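Probable chitinase A (Chromobacterium violaceum, PDB 4TX8) probably acts as a secreted endochitinase, hydrolysing chitin with a family 18 glycoside hydrolase domain that is preceded by a small carbohydrate-binding module. Local coordinates at residues T371-L376 with V382-A387; S287-Q292 with K321-G326; M315-S320 with A367-C372. All coordinates share one frame; numbering follows the deposited sequence.

Contact 1 (T371-L376 with V382-A387); sequences TCLTTL and VKPAQA
Leu376 and Pro384 meet in an apolar contact at the C-terminal end of helix 363-375, where the chain turns back on itself. Leu376 CD1 lies 3.7 Å from Pro384 CB and a similar distance from Pro384 CG, and the same methyl also reaches the loop backbone, 3.6 Å from Ala387 N. Leu376 is the first residue to depart from helical backbone angles, with a positive phi of 61°, and its CB is directed at the returning loop. One turn earlier, Cys372 SG rests 3.6 Å from Pro384 CD; with SG anti to the backbone N (chi1 174°), the sulfur is carried to the proline and also into its disulfide with Cys379. Leu373 adds a looser touch, CD2 to Pro384 CG at 4.2 Å, although its CB points away from the loop. The helix belongs to the barrel of the GH18 domain, and the disulfide ties the last turns of the helix to the start of the loop that runs on to strand 393-397. Contacts with backbone oxygens form a second group. The methyl of Ala387 sits 3.4 Å from Thr374 O, and the extended chain of Lys383 brings CE to 3.9 Å from Leu376 O. No hydrogen bond joins the two segments directly, but backbone bonding between Leu373 and Tyr388 continues the attachment just beyond them. Polar bonding within the helix is local: Thr371 O accepts from both Thr375 N and Thr375 OG1, which arrive from opposite faces of the carbonyl plane, OG1 at 2.8 Å.

Contact 2 (S287-Q292 with K321-G326); sequences SVIHVQ and KMLIEG
Leu323 sends one methyl, CD1, between Ile289 and Val291, two residues of strand 288-292 whose side chains project from the same side of the strand. The nearer touch is Leu323 CD1 to Val291 CG2 at 4.0 Å; Ile289 CG2 follows, 4.2 Å from the same CD1. On the helix, Leu323 places CG anti to its carbonyl carbon (chi1 -77°), and chi2 of 169° extends CD1 towards the strand. Val291 has CG1 anti to the backbone N, which leaves CG2 beside that N as the branch that meets the leucine. The two side chains approach at a slant. Ile289 meets Leu323 with its short branch, while its longer arm, CG1 to CD1, runs fully extended (chi2 173°). This is the helix-on-strand layer of a TIM barrel: strand 288-292 runs parallel to its neighbours 251-254 and 345-350, and helix 313-325 lies against its outer face, while the opposite side of the strand, with His290, faces Met395 of strand 393-397. Next to Val291, Gln292 NE2 hydrogen-bonds OD1 of Asp218, one of the calcium-binding residues. Leu323 itself also touches Val345 of the adjoining strand.

Contact 3 (M315-S320 with A367-C372); sequences MLVGGS and AKALTC
Helices 313-325 and 363-375 run in roughly the same direction, their segments crossing at -39° with axes 9.3 Å apart at closest approach, and Val317 and Ala369 bring their CA atoms within 5.7 Å. The small side chain of Ala369 is consistent with so close an approach. Its CB is met by two residues of the other helix: Leu316 comes in with CB at 4.0 Å, and Val317 with CG2 at the same distance. Val317 CG2 goes further, passing alongside the methyl to reach Ala369 CA at 3.8 Å. This branch lies beside the backbone N, whereas CG1 is anti to it (chi1 175°), and the resulting fork presents both methyls to Cys372 SG, each 4.0 Å from the sulfur. The interface is wholly apolar. Beside it, Ser320 OG donates back to Leu316 O at 2.8 Å; Leu316 O, already bonded by Ser320 N, thereby takes a second donor. On the side of the barrel wall, Leu316, Ser320 and Leu370 all touch Phe347 of strand 345-350. Two consecutive outer helices packed side by side over the strand that connects them are characteristic of the TIM barrel of the GH18 domain.

In the fold
Following the chain from the N terminus, the first of these segments is strand 288-292; a long loop then leads to helix 313-325, where contact 2 closes this strand-to-helix unit against the barrel wall. Contact 3 starts earlier on that same helix, so the two cross in sequence; it spans strand 345-350 to join helix 313-325 to helix 363-375. Contact 1 begins on the residues where contact 3 ends, Thr371 and Cys372, and closes the short loop that leads towards strand 393-397. That loop also reaches back to helix 313-325: Lys383 O probably accepts a hydrogen bond from Lys321 NZ (2.7 Å), and Val382 packs on Val317. Helix 313-325 thus touches strand, neighbouring helix and loop.

Contact 1 (T371-L376 with V382-A387)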
# COMPACT_ATOMS: atom_id res chain seq x y z
N THR A 371 -1.60 -11.11 15.20
CA THR A 371 -2.16 -12.07 16.15
C THR A 371 -2.84 -11.35 17.31
O THR A 371 -3.85 -11.83 17.83
CB THR A 371 -1.09 -13.03 16.70
OG1 THR A 371 -0.13 -12.29 17.47
CG2 THR A 371 -0.39 -13.75 15.56
N CYS A 372 -2.29 -10.22 17.72
CA CYS A 372 -2.89 -9.41 18.78
C CYS A 372 -4.27 -8.92 18.34
O CYS A 372 -5.25 -9.05 19.08
CB CYS A 372 -2.00 -8.22 19.13
SG CYS A 372 -2.73 -7.05 20.32
N LEU A 373 -4.34 -8.36 17.14
CA LEU A 373 -5.60 -7.86 16.60
C LEU A 373 -6.61 -8.98 16.37
O LEU A 373 -7.79 -8.83 16.69
CB LEU A 373 -5.35 -7.09 15.30
CG LEU A 373 -4.77 -5.68 15.44
CD1 LEU A 373 -4.21 -5.18 14.12
CD2 LEU A 373 -5.83 -4.72 15.96
N THR A 374 -6.15 -10.11 15.84
CA THR A 374 -7.07 -11.18 15.44
C THR A 374 -7.48 -12.13 16.57
O THR A 374 -8.60 -12.64 16.57
CB THR A 374 -6.46 -12.04 14.30
OG1 THR A 374 -5.21 -12.59 14.72
CG2 THR A 374 -6.26 -11.21 13.05
N THR A 375 -6.58 -12.39 17.52
CA THR A 375 -6.84 -13.39 18.54
C THR A 375 -6.54 -12.93 19.97
O THR A 375 -6.59 -13.74 20.90
CB THR A 375 -6.03 -14.68 18.30
OG1 THR A 375 -4.64 -14.39 18.46
CG2 THR A 375 -6.28 -15.24 16.91
N LEU A 376 -6.22 -11.65 20.13
CA LEU A 376 -5.94 -11.08 21.44
C LEU A 376 -4.73 -11.73 22.12
O LEU A 376 -4.59 -11.67 23.34
CB LEU A 376 -7.17 -11.18 22.35
CG LEU A 376 -7.89 -9.88 22.72
CD1 LEU A 376 -8.18 -9.06 21.49
CD2 LEU A 376 -9.17 -10.18 23.48
N VAL A 382 -0.89 -2.34 24.37
CA VAL A 382 -2.13 -1.96 23.69
C VAL A 382 -2.90 -3.20 23.26
O VAL A 382 -2.40 -4.02 22.49
CB VAL A 382 -1.85 -1.06 22.47
CG1 VAL A 382 -3.13 -0.78 21.70
CG2 VAL A 382 -1.18 0.24 22.91
N LYS A 383 -4.13 -3.32 23.75
CA LYS A 383 -4.94 -4.51 23.55
C LYS A 383 -6.33 -4.16 23.03
O LYS A 383 -6.99 -3.27 23.58
CB LYS A 383 -5.06 -5.30 24.86
CG LYS A 383 -4.90 -6.80 24.73
CD LYS A 383 -5.36 -7.51 26.00
CE LYS A 383 -4.82 -8.93 26.07
NZ LYS A 383 -5.41 -9.69 27.21
N PRO A 384 -6.79 -4.85 21.98
CA PRO A 384 -8.17 -4.65 21.49
C PRO A 384 -9.19 -5.01 22.57
O PRO A 384 -8.90 -5.87 23.41
CB PRO A 384 -8.26 -5.61 20.30
CG PRO A 384 -6.86 -5.88 19.90
CD PRO A 384 -6.05 -5.81 21.16
N ALA A 385 -10.35 -4.37 22.54
CA ALA A 385 -11.41 -4.69 23.50
C ALA A 385 -11.90 -6.11 23.27
O ALA A 385 -12.03 -6.90 24.20
CB ALA A 385 -12.56 -3.70 23.37
N GLN A 386 -12.17 -6.43 22.01
CA GLN A 386 -12.49 -7.79 21.60
C GLN A 386 -11.62 -8.18 20.42
O GLN A 386 -11.05 -7.32 19.75
CB GLN A 386 -13.97 -7.92 21.25
CG GLN A 386 -14.48 -6.85 20.30
CD GLN A 386 -15.85 -7.18 19.73
OE1 GLN A 386 -16.16 -8.34 19.46
NE2 GLN A 386 -16.68 -6.15 19.55
N ALA A 387 -11.50 -9.48 20.17
CA ALA A 387 -10.72 -9.96 19.04
C ALA A 387 -11.40 -9.59 17.73
O ALA A 387 -12.63 -9.49 17.66
CB ALA A 387 -10.53 -11.47 19.13

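Contact 2 (S287-Q292 with K321-G326)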
# COMPACT_ATOMS: atom_id res chain seq x y z
N SER A 287 -13.45 -0.75 0.55
CA SER A 287 -13.04 -2.15 0.65
C SER A 287 -12.03 -2.32 1.78
O SER A 287 -12.17 -3.22 2.61
CB SER A 287 -12.43 -2.64 -0.67
OG SER A 287 -13.27 -2.34 -1.77
N VAL A 288 -11.01 -1.47 1.80
CA VAL A 288 -10.04 -1.47 2.89
C VAL A 288 -9.31 -0.14 2.99
O VAL A 288 -8.94 0.46 1.98
CB VAL A 288 -9.00 -2.62 2.74
CG1 VAL A 288 -8.25 -2.52 1.41
CG2 VAL A 288 -8.01 -2.62 3.90
N ILE A 289 -9.13 0.36 4.20
CA ILE A 289 -8.23 1.48 4.41
C ILE A 289 -6.99 0.97 5.13
O ILE A 289 -7.08 0.32 6.17
CB ILE A 289 -8.87 2.63 5.21
CG1 ILE A 289 -7.82 3.71 5.50
CG2 ILE A 289 -9.52 2.13 6.50
CD1 ILE A 289 -8.38 4.96 6.14
N HIS A 290 -5.83 1.23 4.55
CA HIS A 290 -4.57 0.89 5.18
C HIS A 290 -3.73 2.14 5.37
O HIS A 290 -3.01 2.57 4.46
CB HIS A 290 -3.81 -0.17 4.38
CG HIS A 290 -4.03 -0.08 2.90
ND1 HIS A 290 -3.73 1.04 2.17
CD2 HIS A 290 -4.50 -1.00 2.02
CE1 HIS A 290 -4.02 0.83 0.89
NE2 HIS A 290 -4.48 -0.40 0.78
N VAL A 291 -3.87 2.74 6.54
CA VAL A 291 -3.16 3.96 6.89
C VAL A 291 -1.65 3.71 6.84
O VAL A 291 -1.17 2.64 7.21
CB VAL A 291 -3.60 4.48 8.28
CG1 VAL A 291 -2.57 5.43 8.87
CG2 VAL A 291 -4.95 5.16 8.17
N GLN A 292 -0.91 4.70 6.35
CA GLN A 292 0.54 4.62 6.31
C GLN A 292 1.11 4.99 7.68
O GLN A 292 1.07 6.15 8.08
CB GLN A 292 1.09 5.52 5.20
CG GLN A 292 0.65 5.09 3.80
CD GLN A 292 0.91 6.13 2.73
OE1 GLN A 292 1.37 7.23 3.01
NE2 GLN A 292 0.61 5.78 1.48
N LYS A 321 -7.10 -0.01 16.01
CA LYS A 321 -8.19 0.07 16.98
C LYS A 321 -9.00 1.35 16.80
O LYS A 321 -10.23 1.31 16.81
CB LYS A 321 -7.67 0.00 18.41
CG LYS A 321 -7.40 -1.40 18.91
CD LYS A 321 -6.89 -1.38 20.34
CE LYS A 321 -7.92 -0.78 21.28
NZ LYS A 321 -7.45 -0.79 22.69
N MET A 322 -8.31 2.47 16.62
CA MET A 322 -8.99 3.75 16.45
C MET A 322 -9.95 3.73 15.26
O MET A 322 -11.06 4.26 15.33
CB MET A 322 -7.98 4.88 16.29
CG MET A 322 -7.19 5.17 17.56
SD MET A 322 -6.04 6.54 17.38
CE MET A 322 -7.18 7.90 17.08
N LEU A 323 -9.53 3.08 14.17
CA LEU A 323 -10.36 3.01 12.97
C LEU A 323 -11.55 2.07 13.15
O LEU A 323 -12.59 2.26 12.54
CB LEU A 323 -9.52 2.57 11.77
CG LEU A 323 -8.63 3.66 11.18
CD1 LEU A 323 -7.64 3.08 10.19
CD2 LEU A 323 -9.49 4.73 10.51
N ILE A 324 -11.39 1.06 14.01
CA ILE A 324 -12.45 0.09 14.22
C ILE A 324 -13.42 0.51 15.33
O ILE A 324 -14.64 0.40 15.17
CB ILE A 324 -11.87 -1.31 14.53
CG1 ILE A 324 -11.01 -1.79 13.36
CG2 ILE A 324 -12.99 -2.31 14.82
CD1 ILE A 324 -10.28 -3.09 13.62
N GLU A 325 -12.89 0.98 16.46
CA GLU A 325 -13.75 1.38 17.58
C GLU A 325 -14.35 2.76 17.37
O GLU A 325 -15.44 3.05 17.85
CB GLU A 325 -12.97 1.39 18.91
CG GLU A 325 -11.91 0.32 19.07
CD GLU A 325 -12.46 -1.01 19.49
OE1 GLU A 325 -13.69 -1.23 19.39
OE2 GLU A 325 -11.65 -1.86 19.93
N GLY A 326 -13.62 3.61 16.66
CA GLY A 326 -14.01 5.00 16.54
C GLY A 326 -13.31 5.83 17.60
O GLY A 326 -12.73 5.29 18.54

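Contact 3 (M315-S320 with A367-C372)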
# COMPACT_ATOMS: atom_id res chain seq x y z
N MET A 315 1.69 0.66 18.01
CA MET A 315 1.21 1.72 17.13
C MET A 315 0.34 1.16 16.03
O MET A 315 -0.69 1.73 15.67
CB MET A 315 2.39 2.51 16.54
CG MET A 315 2.00 3.59 15.53
SD MET A 315 3.32 4.71 15.07
CE MET A 315 2.54 5.69 13.82
N LEU A 316 0.75 0.02 15.49
CA LEU A 316 -0.03 -0.64 14.46
C LEU A 316 -1.37 -1.11 15.02
O LEU A 316 -2.42 -0.92 14.40
CB LEU A 316 0.73 -1.83 13.87
CG LEU A 316 2.10 -1.52 13.26
CD1 LEU A 316 2.71 -2.78 12.69
CD2 LEU A 316 1.98 -0.44 12.19
N VAL A 317 -1.34 -1.70 16.21
CA VAL A 317 -2.56 -2.17 16.86
C VAL A 317 -3.43 -0.98 17.24
O VAL A 317 -4.64 -0.98 17.01
CB VAL A 317 -2.24 -3.01 18.11
CG1 VAL A 317 -3.53 -3.40 18.84
CG2 VAL A 317 -1.46 -4.26 17.71
N GLY A 318 -2.80 0.05 17.81
CA GLY A 318 -3.51 1.24 18.25
C GLY A 318 -4.17 2.00 17.11
O GLY A 318 -5.33 2.39 17.22
N GLY A 319 -3.42 2.22 16.03
CA GLY A 319 -3.96 2.89 14.86
C GLY A 319 -5.16 2.13 14.30
O GLY A 319 -6.16 2.73 13.92
N SER A 320 -5.05 0.81 14.29
CA SER A 320 -6.12 -0.03 13.77
C SER A 320 -7.34 -0.02 14.70
O SER A 320 -8.48 -0.01 14.23
CB SER A 320 -5.62 -1.46 13.56
OG SER A 320 -4.52 -1.47 12.65
N ALA A 367 3.82 -9.71 12.59
CA ALA A 367 3.14 -10.92 13.07
C ALA A 367 2.51 -10.70 14.45
O ALA A 367 1.39 -11.14 14.70
CB ALA A 367 4.12 -12.09 13.12
N LYS A 368 3.23 -10.01 15.33
CA LYS A 368 2.73 -9.72 16.67
C LYS A 368 1.48 -8.85 16.63
O LYS A 368 0.52 -9.10 17.35
CB LYS A 368 3.81 -9.04 17.51
CG LYS A 368 4.73 -10.00 18.26
CD LYS A 368 5.84 -9.23 18.97
CE LYS A 368 5.28 -8.04 19.74
NZ LYS A 368 6.35 -7.10 20.16
N ALA A 369 1.51 -7.82 15.79
CA ALA A 369 0.37 -6.92 15.65
C ALA A 369 -0.85 -7.67 15.09
O ALA A 369 -1.98 -7.44 15.52
CB ALA A 369 0.72 -5.73 14.76
N LEU A 370 -0.61 -8.57 14.14
CA LEU A 370 -1.69 -9.34 13.53
C LEU A 370 -2.38 -10.28 14.51
O LEU A 370 -3.60 -10.25 14.65
CB LEU A 370 -1.16 -10.15 12.34
CG LEU A 370 -0.87 -9.36 11.06
CD1 LEU A 370 -0.24 -10.27 10.02
CD2 LEU A 370 -2.15 -8.72 10.53
N THR A 371 -1.60 -11.11 15.20
CA THR A 371 -2.16 -12.07 16.15
C THR A 371 -2.84 -11.35 17.31
O THR A 371 -3.85 -11.83 17.83
CB THR A 371 -1.09 -13.03 16.70
OG1 THR A 371 -0.13 -12.29 17.47
CG2 THR A 371 -0.39 -13.75 15.56
N CYS A 372 -2.29 -10.22 17.72
CA CYS A 372 -2.89 -9.41 18.78
C CYS A 372 -4.27 -8.92 18.34
O CYS A 372 -5.25 -9.05 19.08
CB CYS A 372 -2.00 -8.22 19.13
SG CYS A 372 -2.73 -7.05 20.32